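Local coordinates for hypothetical protein DUF871 (PDB 2P0O) that is of unknown function but belongs to the MupG family, and so probably acts as a 6-phospho-N-acetylmuramidase, hydrolysing a phosphorylated muramyl sugar conjugate, at residues 202-207 with 229-234; 243-247 with 360-364; 294-300 with 328-334. All coordinates share one frame; numbering follows the deposited sequence.

Contact 1: 202-207 with 229-234; sequences NPFAAA and RTMAQF
Phe204, in the first turn of helix 203-212, packs against Gln233 and Phe234 of helix 228-240. Its CG lies anti to the backbone N (chi1 165°), which sets the ring against both. Followed outward, CB lies over the face of the Phe234 ring, 4.2 Å from its centroid. CG has Gln233 CB over one face of its own ring, 3.7 Å away, and CD2 lies under the same CB (3.8 Å). The CD1 edge of the Phe204 ring points at the face of the Phe234 ring (planes at 89°), a T-shaped pair. Farther out, CE1 reaches the backbone, 3.5 Å from Gln233 O, and CZ ends near that oxygen (3.8 Å). The Phe234 ring is held from another quarter, since Ala207 CB meets its edge at CZ (3.6 Å).

Beside this apolar block, Thr230 CG2 lies against Pro203 CB and Phe204 N, while its OG1 binds Asp181. The polar part is one amide pair: Asn202 ND2 donates to Gln233 OE1 (3.0 Å, 161°), which lies close to the plane of the Asn202 amide. Asn202 is also the N-cap of helix 203-212, its OD1 accepting weakly from Phe204 N and Ala205 N. Gln233 NE2 turns to Leu244 O and Asp342. Both ends of each buried amide have partners, Asn202 OD1 weakly, which probably fixes both orientations and ties one TIM-barrel helix start to the flank of the next.

Contact 2: 243-247 with 360-364; sequences FLLEV and EGTIE
Glu246 of strand 242-247 runs its extended chain to the turn that opens helix 363-370, and its carboxylate sits close to the backbone nitrogens of that turn. Ile363 N donates to OE2 (3.1 Å, 159°) on the anti lone pair, while Thr362 N lies 3.0 Å from the same OE2. Gly361 N sits near both oxygens, 3.0 Å from Glu246 OE1. The methylene stem is packed too: Glu246 CG meets Ile363 CG1 at 3.6 Å and passes close to the CA of Glu360. Two residues back along the strand, on the same face, Leu244 CD2 touches Ile363 CG1 (3.9 Å), the two side chains lying alongside one another and pointing opposite ways. Ile363, with CG2 anti to its backbone N, places that methyl against Leu244 CD2 and Ala232 of helix 228-240, which covers this inner side together with Val358.

The outer side is looser. Glu360 is exposed and its carboxylate leads away, although Glu360 N makes a weak bond to Val247 O (3.0 Å, 123°). Glu364 comes no nearer than 4.6 Å, from its OE1 to Glu246 OE2.

Glu246 OE1 forms a salt bridge with Arg229, so one carboxylate serves an arginine of helix 228-240 and the amino end of the C-terminal helix at once. The helix start and the guanidinium would both be expected to stabilise its negative charge, probably offsetting the nearness of two other glutamates.

Contact 3: 294-300 with 328-334; sequences SEQTEAR and KDEKVNT
Thr334 stands with its side chain facing the loop 294-300, and its two branches divide the work. OG1, set between the backbone N and the carbonyl carbon (chi1 44°), accepts an almost straight bond from Glu298 N (3.3 Å, 171°). CG2 turns instead to the aliphatic stem of Arg300, 3.6 Å from CG, the two side chains crossing at about a right angle. Arg300 continues across Val332, whose CG1 lies 3.9 Å from its CD, and lays one guanidinium face over Val332 CG2 and Asp329 CB. Asp329 OD2 lies 4.4 Å from Arg300 NH2 and well out of the guanidinium plane, so no N-H points at it and only charge acts; the two planes are 87° apart. Arg300 NH2 bonds to Pro327 O, and Asp329 forms a salt bridge with Lys331.

At the other end Asn333 reaches back to the loop. Its OD1 takes Glu295 N (2.9 Å), the donor standing above the carbonyl plane, while ND2 binds Glu293 O. Between the Arg300 and Asn333 ends, Thr297 sets CG2 among carbonyl oxygens, 3.3 Å from Glu330 O. The backbones join once directly, Thr334 N to Gln296 O (2.7 Å), and waters bridge elsewhere: one links Ser294 OG to Glu330 O, and another accepts from Asp329 N with Glu298 O and Val332 O in its reach.

Asp329 OD1 also accepts from Lys331 N, an Asx turn, within a type I beta turn ending at Val332. The whole is an irregular loop laid along outermost strand 332-337 of the antiparallel sheet, in the C-terminal MupG region, probably cyclophilin-like.

Overall arrangement
Contacts 1 and 2 adjoin, with centres 11 Å apart, whereas contact 3 lies far out in the C-terminal region, its centre about 31 Å from that of contact 1 and 24 Å from that of contact 2. Helix 228-240 follows the last strand of the eight-stranded barrel and leads straight into strand 242-247, so contacts 1 and 2 sit where barrel and C-terminal region meet. Contact 1 closes first along the chain; contact 2 then joins strand 242-247 to the closing helix 363-370, and contact 3 falls between its two segments, on the edge of the four-stranded sheet. The last helix of the chain thus comes back to the junction with the barrel.

Contact 1: 202-207 with 229-234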
ATOM      1  N   ASN A 202      -4.614  -4.377  -7.273  1.00 55.41           N
ATOM      2  CA  ASN A 202      -3.419  -3.540  -7.435  1.00 55.92           C
ATOM      3  C   ASN A 202      -2.977  -3.081  -6.051  1.00 55.45           C
ATOM      4  O   ASN A 202      -3.713  -2.372  -5.385  1.00 54.74           O
ATOM      5  CB  ASN A 202      -3.749  -2.312  -8.316  1.00 55.83           C
ATOM      6  CG  ASN A 202      -2.532  -1.439  -8.593  1.00 57.47           C
ATOM      7  OD1 ASN A 202      -1.584  -1.381  -7.799  1.00 61.00           O
ATOM      8  ND2 ASN A 202      -2.540  -0.777  -9.733  1.00 53.86           N
ATOM      9  N   PRO A 203      -1.803  -3.542  -5.598  1.00 55.40           N
ATOM     10  CA  PRO A 203      -1.284  -3.139  -4.287  1.00 55.32           C
ATOM     11  C   PRO A 203      -1.096  -1.634  -4.123  1.00 55.37           C
ATOM     12  O   PRO A 203      -1.295  -1.101  -3.015  1.00 56.65           O
ATOM     13  CB  PRO A 203       0.073  -3.868  -4.193  1.00 55.40           C
ATOM     14  CG  PRO A 203      -0.016  -4.986  -5.194  1.00 55.36           C
ATOM     15  CD  PRO A 203      -0.929  -4.521  -6.280  1.00 55.27           C
ATOM     16  N   PHE A 204      -0.702  -0.942  -5.189  1.00 54.67           N
ATOM     17  CA  PHE A 204      -0.535   0.514  -5.117  1.00 54.22           C
ATOM     18  C   PHE A 204      -1.851   1.193  -4.781  1.00 54.92           C
ATOM     19  O   PHE A 204      -1.892   2.049  -3.906  1.00 54.89           O
ATOM     20  CB  PHE A 204       0.080   1.082  -6.420  1.00 53.86           C
ATOM     21  CG  PHE A 204      -0.042   2.591  -6.558  1.00 52.10           C
ATOM     22  CD1 PHE A 204       0.802   3.440  -5.846  1.00 49.10           C
ATOM     23  CD2 PHE A 204      -0.984   3.151  -7.419  1.00 50.00           C
ATOM     24  CE1 PHE A 204       0.704   4.826  -5.961  1.00 48.35           C
ATOM     25  CE2 PHE A 204      -1.099   4.533  -7.547  1.00 49.27           C
ATOM     26  CZ  PHE A 204      -0.258   5.384  -6.805  1.00 50.32           C
ATOM     27  N   ALA A 205      -2.920   0.825  -5.498  1.00 55.02           N
ATOM     28  CA  ALA A 205      -4.220   1.421  -5.235  1.00 55.49           C
ATOM     29  C   ALA A 205      -4.697   1.067  -3.817  1.00 55.35           C
ATOM     30  O   ALA A 205      -5.325   1.876  -3.161  1.00 55.35           O
ATOM     31  CB  ALA A 205      -5.259   0.945  -6.270  1.00 54.36           C
ATOM     32  N   ALA A 206      -4.407  -0.155  -3.379  1.00 55.44           N
ATOM     33  CA  ALA A 206      -4.824  -0.621  -2.068  1.00 55.47           C
ATOM     34  C   ALA A 206      -4.128   0.189  -0.966  1.00 55.87           C
ATOM     35  O   ALA A 206      -4.790   0.695  -0.057  1.00 56.02           O
ATOM     36  CB  ALA A 206      -4.524  -2.127  -1.930  1.00 54.90           C
ATOM     37  N   ALA A 207      -2.813   0.367  -1.111  1.00 55.13           N
ATOM     38  CA  ALA A 207      -1.987   1.085  -0.134  1.00 56.69           C
ATOM     39  C   ALA A 207      -2.350   2.554  -0.032  1.00 56.87           C
ATOM     40  O   ALA A 207      -2.617   3.075   1.049  1.00 56.99           O
ATOM     41  CB  ALA A 207      -0.471   0.909  -0.449  1.00 54.62           C
ATOM     42  N   ARG A 229       6.082  -3.037 -12.138  1.00 54.85           N
ATOM     43  CA  ARG A 229       5.006  -2.171 -12.568  1.00 54.98           C
ATOM     44  C   ARG A 229       4.415  -1.403 -11.388  1.00 55.56           C
ATOM     45  O   ARG A 229       4.115  -0.186 -11.466  1.00 54.99           O
ATOM     46  CB  ARG A 229       3.905  -3.031 -13.198  1.00 55.35           C
ATOM     47  CG  ARG A 229       2.806  -2.225 -13.886  1.00 55.26           C
ATOM     48  CD  ARG A 229       1.689  -3.146 -14.399  1.00 53.27           C
ATOM     49  NE  ARG A 229       0.757  -2.404 -15.242  1.00 54.05           N
ATOM     50  CZ  ARG A 229      -0.257  -1.652 -14.800  1.00 55.00           C
ATOM     51  NH1 ARG A 229      -0.505  -1.519 -13.494  1.00 54.65           N
ATOM     52  NH2 ARG A 229      -1.020  -1.019 -15.672  1.00 52.87           N
ATOM     53  N   THR A 230       4.201  -2.148 -10.308  1.00 54.95           N
ATOM     54  CA  THR A 230       3.606  -1.602  -9.111  1.00 55.03           C
ATOM     55  C   THR A 230       4.591  -0.672  -8.403  1.00 54.45           C
ATOM     56  O   THR A 230       4.204   0.386  -7.926  1.00 53.87           O
ATOM     57  CB  THR A 230       3.088  -2.757  -8.208  1.00 54.35           C
ATOM     58  OG1 THR A 230       2.114  -3.489  -8.953  1.00 57.18           O
ATOM     59  CG2 THR A 230       2.444  -2.228  -6.947  1.00 52.83           C
HETATM   60  N   MSE A 231       5.853  -1.083  -8.329  1.00 54.83           N
HETATM   61  CA  MSE A 231       6.934  -0.194  -7.846  1.00 56.36           C
HETATM   62  C   MSE A 231       6.944   1.171  -8.563  1.00 56.37           C
HETATM   63  O   MSE A 231       7.100   2.230  -7.930  1.00 55.89           O
HETATM   64  CB  MSE A 231       8.303  -0.860  -8.021  1.00 56.22           C
HETATM   65  CG  MSE A 231       8.436  -2.091  -7.164  1.00 58.99           C
HETATM   66 SE   MSE A 231      10.108  -3.080  -7.401  1.00 69.51          SE
HETATM   67  CE  MSE A 231      11.328  -1.759  -6.656  1.00 62.50           C
ATOM     68  N   ALA A 232       6.775   1.113  -9.883  1.00 56.32           N
ATOM     69  CA  ALA A 232       6.787   2.302 -10.747  1.00 56.32           C
ATOM     70  C   ALA A 232       5.632   3.212 -10.404  1.00 56.24           C
ATOM     71  O   ALA A 232       5.785   4.431 -10.454  1.00 56.37           O
ATOM     72  CB  ALA A 232       6.724   1.904 -12.200  1.00 55.14           C
ATOM     73  N   GLN A 233       4.477   2.618 -10.057  1.00 55.64           N
ATOM     74  CA  GLN A 233       3.305   3.398  -9.677  1.00 55.40           C
ATOM     75  C   GLN A 233       3.562   4.098  -8.331  1.00 55.94           C
ATOM     76  O   GLN A 233       3.287   5.297  -8.215  1.00 55.64           O
ATOM     77  CB  GLN A 233       2.032   2.547  -9.674  1.00 55.10           C
ATOM     78  CG  GLN A 233       1.537   2.260 -11.099  1.00 54.97           C
ATOM     79  CD  GLN A 233       0.275   1.417 -11.146  1.00 55.78           C
ATOM     80  OE1 GLN A 233       0.179   0.378 -10.489  1.00 56.64           O
ATOM     81  NE2 GLN A 233      -0.688   1.844 -11.942  1.00 52.80           N
ATOM     82  N   PHE A 234       4.094   3.361  -7.342  1.00 54.97           N
ATOM     83  CA  PHE A 234       4.489   3.967  -6.075  1.00 55.88           C
ATOM     84  C   PHE A 234       5.464   5.095  -6.340  1.00 56.11           C
ATOM     85  O   PHE A 234       5.271   6.209  -5.850  1.00 56.77           O
ATOM     86  CB  PHE A 234       5.096   2.956  -5.073  1.00 54.88           C
ATOM     87  CG  PHE A 234       4.055   2.155  -4.301  1.00 56.54           C
ATOM     88  CD1 PHE A 234       3.371   2.725  -3.208  1.00 56.40           C
ATOM     89  CD2 PHE A 234       3.779   0.824  -4.642  1.00 53.28           C
ATOM     90  CE1 PHE A 234       2.405   1.975  -2.479  1.00 55.82           C
ATOM     91  CE2 PHE A 234       2.814   0.062  -3.910  1.00 54.15           C
ATOM     92  CZ  PHE A 234       2.137   0.638  -2.846  1.00 55.38           C
TER

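Contact 2: 243-247 with 360-364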
ATOM      1  N   PHE A 243      -0.975  10.078 -10.168  1.00 47.06           N
ATOM      2  CA  PHE A 243      -1.415   8.717 -10.327  1.00 46.51           C
ATOM      3  C   PHE A 243      -1.149   8.269 -11.763  1.00 46.48           C
ATOM      4  O   PHE A 243      -1.626   8.883 -12.712  1.00 46.74           O
ATOM      5  CB  PHE A 243      -2.929   8.571 -10.029  1.00 45.71           C
ATOM      6  CG  PHE A 243      -3.288   8.833  -8.606  1.00 45.19           C
ATOM      7  CD1 PHE A 243      -3.085   7.837  -7.616  1.00 45.28           C
ATOM      8  CD2 PHE A 243      -3.812  10.070  -8.231  1.00 43.72           C
ATOM      9  CE1 PHE A 243      -3.400   8.085  -6.273  1.00 44.93           C
ATOM     10  CE2 PHE A 243      -4.153  10.328  -6.901  1.00 42.88           C
ATOM     11  CZ  PHE A 243      -3.943   9.339  -5.910  1.00 43.99           C
ATOM     12  N   LEU A 244      -0.423   7.172 -11.907  1.00 46.39           N
ATOM     13  CA  LEU A 244       0.009   6.708 -13.201  1.00 45.60           C
ATOM     14  C   LEU A 244      -0.835   5.511 -13.587  1.00 45.59           C
ATOM     15  O   LEU A 244      -0.853   4.510 -12.859  1.00 46.41           O
ATOM     16  CB  LEU A 244       1.495   6.343 -13.136  1.00 44.60           C
ATOM     17  CG  LEU A 244       2.221   5.881 -14.399  1.00 45.86           C
ATOM     18  CD1 LEU A 244       2.284   7.025 -15.430  1.00 45.91           C
ATOM     19  CD2 LEU A 244       3.619   5.336 -14.111  1.00 42.55           C
ATOM     20  N   LEU A 245      -1.503   5.592 -14.735  1.00 44.77           N
ATOM     21  CA  LEU A 245      -2.405   4.519 -15.177  1.00 44.28           C
ATOM     22  C   LEU A 245      -2.182   4.203 -16.644  1.00 44.06           C
ATOM     23  O   LEU A 245      -1.790   5.081 -17.410  1.00 44.70           O
ATOM     24  CB  LEU A 245      -3.895   4.898 -14.970  1.00 44.54           C
ATOM     25  CG  LEU A 245      -4.421   5.449 -13.648  1.00 45.10           C
ATOM     26  CD1 LEU A 245      -4.139   6.959 -13.579  1.00 45.54           C
ATOM     27  CD2 LEU A 245      -5.944   5.199 -13.461  1.00 45.17           C
ATOM     28  N   GLU A 246      -2.437   2.955 -17.025  1.00 43.44           N
ATOM     29  CA  GLU A 246      -2.330   2.493 -18.423  1.00 43.66           C
ATOM     30  C   GLU A 246      -3.681   2.418 -19.131  1.00 43.57           C
ATOM     31  O   GLU A 246      -4.717   2.194 -18.496  1.00 43.51           O
ATOM     32  CB  GLU A 246      -1.637   1.132 -18.493  1.00 43.32           C
ATOM     33  CG  GLU A 246      -0.130   1.217 -18.511  1.00 46.76           C
ATOM     34  CD  GLU A 246       0.576  -0.154 -18.482  1.00 51.30           C
ATOM     35  OE1 GLU A 246      -0.092  -1.222 -18.542  1.00 51.22           O
ATOM     36  OE2 GLU A 246       1.835  -0.149 -18.432  1.00 54.11           O
ATOM     37  N   VAL A 247      -3.665   2.606 -20.446  1.00 42.71           N
ATOM     38  CA  VAL A 247      -4.871   2.519 -21.243  1.00 43.01           C
ATOM     39  C   VAL A 247      -4.658   1.489 -22.317  1.00 42.93           C
ATOM     40  O   VAL A 247      -3.504   1.220 -22.691  1.00 42.79           O
ATOM     41  CB  VAL A 247      -5.274   3.903 -21.900  1.00 43.81           C
ATOM     42  CG1 VAL A 247      -5.645   4.905 -20.850  1.00 43.92           C
ATOM     43  CG2 VAL A 247      -4.156   4.459 -22.881  1.00 42.57           C
ATOM     44  N   GLU A 360      -0.489   0.886 -22.698  1.00 51.79           N
ATOM     45  CA  GLU A 360      -0.335  -0.380 -21.987  1.00 53.31           C
ATOM     46  C   GLU A 360       1.080  -0.961 -22.147  1.00 53.38           C
ATOM     47  O   GLU A 360       1.630  -0.986 -23.246  1.00 52.49           O
ATOM     48  CB  GLU A 360      -1.410  -1.395 -22.426  1.00 53.93           C
ATOM     49  CG  GLU A 360      -1.369  -2.714 -21.625  1.00 58.26           C
ATOM     50  CD  GLU A 360      -2.405  -3.772 -22.053  1.00 62.99           C
ATOM     51  OE1 GLU A 360      -2.946  -3.707 -23.192  1.00 64.85           O
ATOM     52  OE2 GLU A 360      -2.669  -4.687 -21.219  1.00 64.57           O
ATOM     53  N   GLY A 361       1.660  -1.367 -21.013  1.00 53.47           N
ATOM     54  CA  GLY A 361       2.951  -2.029 -20.951  1.00 53.63           C
ATOM     55  C   GLY A 361       4.136  -1.101 -20.740  1.00 54.28           C
ATOM     56  O   GLY A 361       5.274  -1.581 -20.671  1.00 53.93           O
ATOM     57  N   THR A 362       3.889   0.214 -20.627  1.00 54.12           N
ATOM     58  CA  THR A 362       4.993   1.202 -20.614  1.00 54.26           C
ATOM     59  C   THR A 362       5.240   1.859 -19.239  1.00 54.55           C
ATOM     60  O   THR A 362       6.132   2.701 -19.087  1.00 54.97           O
ATOM     61  CB  THR A 362       4.844   2.285 -21.711  1.00 53.79           C
ATOM     62  OG1 THR A 362       3.696   3.095 -21.449  1.00 54.64           O
ATOM     63  CG2 THR A 362       4.689   1.646 -23.089  1.00 53.93           C
ATOM     64  N   ILE A 363       4.450   1.480 -18.247  1.00 54.53           N
ATOM     65  CA  ILE A 363       4.577   2.067 -16.917  1.00 54.83           C
ATOM     66  C   ILE A 363       6.029   2.001 -16.402  1.00 55.17           C
ATOM     67  O   ILE A 363       6.559   2.994 -15.898  1.00 55.15           O
ATOM     68  CB  ILE A 363       3.577   1.453 -15.923  1.00 55.05           C
ATOM     69  CG1 ILE A 363       2.257   2.247 -15.964  1.00 55.99           C
ATOM     70  CG2 ILE A 363       4.143   1.483 -14.456  1.00 55.11           C
ATOM     71  CD1 ILE A 363       1.226   1.804 -14.926  1.00 56.89           C
ATOM     72  N   GLU A 364       6.673   0.842 -16.560  1.00 55.01           N
ATOM     73  CA  GLU A 364       8.054   0.673 -16.118  1.00 55.19           C
ATOM     74  C   GLU A 364       9.047   1.655 -16.759  1.00 54.43           C
ATOM     75  O   GLU A 364       9.827   2.284 -16.044  1.00 53.89           O
ATOM     76  CB  GLU A 364       8.514  -0.772 -16.283  1.00 55.34           C
ATOM     77  CG  GLU A 364       7.705  -1.764 -15.434  1.00 60.38           C
ATOM     78  CD  GLU A 364       6.587  -2.499 -16.202  1.00 65.17           C
ATOM     79  OE1 GLU A 364       5.810  -1.834 -16.956  1.00 63.99           O
ATOM     80  OE2 GLU A 364       6.511  -3.756 -16.037  1.00 65.38           O
TER
HETATM   81  O   HOH W   1       2.968  -2.097 -17.510  1.00 53.84           O

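Contact 3: 294-300 with 328-334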
ATOM      1  N   SER A 294     -16.666  13.960 -34.990  1.00 50.70           N
ATOM      2  CA  SER A 294     -17.313  12.710 -34.599  1.00 51.27           C
ATOM      3  C   SER A 294     -16.497  11.482 -35.048  1.00 50.81           C
ATOM      4  O   SER A 294     -16.147  11.368 -36.228  1.00 50.78           O
ATOM      5  CB  SER A 294     -18.696  12.655 -35.242  1.00 51.41           C
ATOM      6  OG  SER A 294     -19.452  11.587 -34.715  1.00 54.00           O
ATOM      7  N   GLU A 295     -16.184  10.568 -34.129  1.00 50.35           N
ATOM      8  CA  GLU A 295     -15.399   9.373 -34.508  1.00 50.04           C
ATOM      9  C   GLU A 295     -16.172   8.095 -34.138  1.00 49.74           C
ATOM     10  O   GLU A 295     -17.113   7.732 -34.850  1.00 50.07           O
ATOM     11  CB  GLU A 295     -13.986   9.439 -33.926  1.00 49.87           C
ATOM     12  CG  GLU A 295     -13.016   8.450 -34.504  1.00 50.99           C
ATOM     13  CD  GLU A 295     -11.640   8.498 -33.846  1.00 53.60           C
ATOM     14  OE1 GLU A 295     -11.554   8.344 -32.603  1.00 53.88           O
ATOM     15  OE2 GLU A 295     -10.633   8.674 -34.579  1.00 54.97           O
ATOM     16  N   GLN A 296     -15.797   7.426 -33.046  1.00 49.17           N
ATOM     17  CA  GLN A 296     -16.628   6.391 -32.443  1.00 48.79           C
ATOM     18  C   GLN A 296     -17.289   6.960 -31.195  1.00 49.38           C
ATOM     19  O   GLN A 296     -16.622   7.588 -30.368  1.00 49.97           O
ATOM     20  CB  GLN A 296     -15.774   5.197 -32.033  1.00 48.98           C
ATOM     21  CG  GLN A 296     -15.464   4.267 -33.179  1.00 48.92           C
ATOM     22  CD  GLN A 296     -14.483   3.163 -32.811  1.00 50.78           C
ATOM     23  OE1 GLN A 296     -14.373   2.763 -31.651  1.00 53.07           O
ATOM     24  NE2 GLN A 296     -13.761   2.670 -33.808  1.00 47.88           N
ATOM     25  N   THR A 297     -18.585   6.726 -31.049  1.00 48.99           N
ATOM     26  CA  THR A 297     -19.321   7.186 -29.889  1.00 49.98           C
ATOM     27  C   THR A 297     -20.071   5.996 -29.296  1.00 49.97           C
ATOM     28  O   THR A 297     -21.284   5.896 -29.431  1.00 50.37           O
ATOM     29  CB  THR A 297     -20.301   8.330 -30.246  1.00 49.47           C
ATOM     30  OG1 THR A 297     -21.297   7.840 -31.148  1.00 50.65           O
ATOM     31  CG2 THR A 297     -19.563   9.472 -30.927  1.00 50.98           C
ATOM     32  N   GLU A 298     -19.334   5.094 -28.645  1.00 49.71           N
ATOM     33  CA  GLU A 298     -19.910   3.867 -28.090  1.00 49.31           C
ATOM     34  C   GLU A 298     -20.253   4.001 -26.604  1.00 48.36           C
ATOM     35  O   GLU A 298     -19.979   5.033 -25.991  1.00 47.34           O
ATOM     36  CB  GLU A 298     -18.944   2.707 -28.317  1.00 49.63           C
ATOM     37  CG  GLU A 298     -18.568   2.571 -29.757  1.00 53.06           C
ATOM     38  CD  GLU A 298     -19.699   1.975 -30.584  1.00 58.17           C
ATOM     39  OE1 GLU A 298     -19.762   0.727 -30.646  1.00 61.76           O
ATOM     40  OE2 GLU A 298     -20.516   2.735 -31.170  1.00 59.95           O
ATOM     41  N   ALA A 299     -20.848   2.955 -26.032  1.00 47.78           N
ATOM     42  CA  ALA A 299     -21.104   2.915 -24.588  1.00 47.95           C
ATOM     43  C   ALA A 299     -19.828   3.274 -23.799  1.00 47.86           C
ATOM     44  O   ALA A 299     -18.708   3.085 -24.295  1.00 48.14           O
ATOM     45  CB  ALA A 299     -21.625   1.541 -24.197  1.00 46.82           C
ATOM     46  N   ARG A 300     -19.969   3.780 -22.578  1.00 47.46           N
ATOM     47  CA  ARG A 300     -18.800   4.218 -21.818  1.00 46.46           C
ATOM     48  C   ARG A 300     -18.667   3.499 -20.464  1.00 46.71           C
ATOM     49  O   ARG A 300     -18.864   4.126 -19.401  1.00 47.42           O
ATOM     50  CB  ARG A 300     -18.844   5.738 -21.634  1.00 47.15           C
ATOM     51  CG  ARG A 300     -18.832   6.498 -22.969  1.00 46.07           C
ATOM     52  CD  ARG A 300     -19.195   7.950 -22.803  1.00 44.67           C
ATOM     53  NE  ARG A 300     -20.636   8.118 -22.587  1.00 44.84           N
ATOM     54  CZ  ARG A 300     -21.192   9.154 -21.955  1.00 45.92           C
ATOM     55  NH1 ARG A 300     -20.434  10.138 -21.450  1.00 43.61           N
ATOM     56  NH2 ARG A 300     -22.518   9.205 -21.825  1.00 43.26           N
ATOM     57  N   LYS A 328     -23.909   5.269 -24.283  1.00 49.14           N
ATOM     58  CA  LYS A 328     -23.553   5.902 -25.561  1.00 50.23           C
ATOM     59  C   LYS A 328     -24.079   7.341 -25.664  1.00 50.39           C
ATOM     60  O   LYS A 328     -25.230   7.604 -25.311  1.00 50.43           O
ATOM     61  CB  LYS A 328     -24.223   5.078 -26.673  1.00 51.06           C
ATOM     62  CG  LYS A 328     -23.871   5.461 -28.090  1.00 54.32           C
ATOM     63  CD  LYS A 328     -25.095   5.584 -28.992  1.00 57.98           C
ATOM     64  CE  LYS A 328     -25.778   4.245 -29.246  1.00 60.65           C
ATOM     65  NZ  LYS A 328     -24.945   3.335 -30.081  1.00 63.71           N
ATOM     66  N   ASP A 329     -23.250   8.254 -26.176  1.00 50.42           N
ATOM     67  CA  ASP A 329     -23.647   9.643 -26.440  1.00 49.86           C
ATOM     68  C   ASP A 329     -23.007  10.078 -27.775  1.00 49.63           C
ATOM     69  O   ASP A 329     -21.777  10.089 -27.898  1.00 48.99           O
ATOM     70  CB  ASP A 329     -23.203  10.532 -25.257  1.00 49.98           C
ATOM     71  CG  ASP A 329     -23.720  11.976 -25.342  1.00 51.68           C
ATOM     72  OD1 ASP A 329     -23.707  12.580 -26.433  1.00 52.01           O
ATOM     73  OD2 ASP A 329     -24.093  12.549 -24.289  1.00 54.39           O
ATOM     74  N   GLU A 330     -23.831  10.433 -28.771  1.00 48.87           N
ATOM     75  CA  GLU A 330     -23.333  10.830 -30.122  1.00 49.09           C
ATOM     76  C   GLU A 330     -22.305  11.965 -30.068  1.00 47.63           C
ATOM     77  O   GLU A 330     -21.476  12.109 -30.970  1.00 47.11           O
ATOM     78  CB  GLU A 330     -24.495  11.249 -31.065  1.00 49.92           C
ATOM     79  CG  GLU A 330     -25.378  12.429 -30.492  1.00 53.28           C
ATOM     80  CD  GLU A 330     -26.036  13.350 -31.551  1.00 59.44           C
ATOM     81  OE1 GLU A 330     -26.112  12.956 -32.760  1.00 59.54           O
ATOM     82  OE2 GLU A 330     -26.491  14.476 -31.154  1.00 60.51           O
ATOM     83  N   LYS A 331     -22.366  12.759 -28.999  1.00 46.20           N
ATOM     84  CA  LYS A 331     -21.534  13.942 -28.851  1.00 45.54           C
ATOM     85  C   LYS A 331     -20.207  13.683 -28.158  1.00 45.11           C
ATOM     86  O   LYS A 331     -19.412  14.603 -28.003  1.00 45.30           O
ATOM     87  CB  LYS A 331     -22.280  15.039 -28.092  1.00 45.64           C
ATOM     88  CG  LYS A 331     -23.686  15.315 -28.601  1.00 44.41           C
ATOM     89  CD  LYS A 331     -24.298  16.510 -27.848  1.00 46.20           C
ATOM     90  CE  LYS A 331     -24.703  16.160 -26.414  1.00 45.60           C
ATOM     91  NZ  LYS A 331     -25.335  14.803 -26.219  1.00 43.22           N
ATOM     92  N   VAL A 332     -19.956  12.432 -27.772  1.00 44.80           N
ATOM     93  CA  VAL A 332     -18.781  12.074 -26.948  1.00 44.02           C
ATOM     94  C   VAL A 332     -18.029  10.937 -27.651  1.00 44.56           C
ATOM     95  O   VAL A 332     -18.556   9.813 -27.709  1.00 44.76           O
ATOM     96  CB  VAL A 332     -19.219  11.605 -25.518  1.00 44.22           C
ATOM     97  CG1 VAL A 332     -18.026  11.110 -24.676  1.00 41.19           C
ATOM     98  CG2 VAL A 332     -19.990  12.711 -24.764  1.00 43.86           C
ATOM     99  N   ASN A 333     -16.826  11.215 -28.191  1.00 43.61           N
ATOM    100  CA  ASN A 333     -15.987  10.157 -28.769  1.00 43.31           C
ATOM    101  C   ASN A 333     -15.379   9.264 -27.697  1.00 43.38           C
ATOM    102  O   ASN A 333     -14.883   9.760 -26.657  1.00 42.78           O
ATOM    103  CB  ASN A 333     -14.851  10.750 -29.605  1.00 43.58           C
ATOM    104  CG  ASN A 333     -15.342  11.426 -30.870  1.00 45.63           C
ATOM    105  OD1 ASN A 333     -16.491  11.249 -31.294  1.00 44.91           O
ATOM    106  ND2 ASN A 333     -14.464  12.193 -31.491  1.00 45.90           N
ATOM    107  N   THR A 334     -15.415   7.959 -27.931  1.00 42.71           N
ATOM    108  CA  THR A 334     -14.786   7.026 -27.004  1.00 43.00           C
ATOM    109  C   THR A 334     -13.432   6.681 -27.584  1.00 42.90           C
ATOM    110  O   THR A 334     -13.353   6.241 -28.731  1.00 41.75           O
ATOM    111  CB  THR A 334     -15.638   5.754 -26.831  1.00 43.19           C
ATOM    112  OG1 THR A 334     -16.098   5.339 -28.127  1.00 44.39           O
ATOM    113  CG2 THR A 334     -16.859   6.058 -25.972  1.00 41.20           C
TER
HETATM  114  O   HOH W   2     -21.802  11.497 -33.643  1.00 55.53           O
HETATM  115  O   HOH W   3     -13.630   7.945 -31.101  1.00 59.39           O
HETATM  116  O   HOH W   4     -14.853   3.360 -29.189  1.00 47.13           O
HETATM  117  O   HOH W   5     -11.751   4.783 -30.745  1.00 66.48           O
HETATM  118  O   HOH W   6     -22.663   4.974 -32.101  1.00 74.95           O
HETATM  119  O   HOH W   7     -20.378   7.828 -26.105  1.00 43.82           O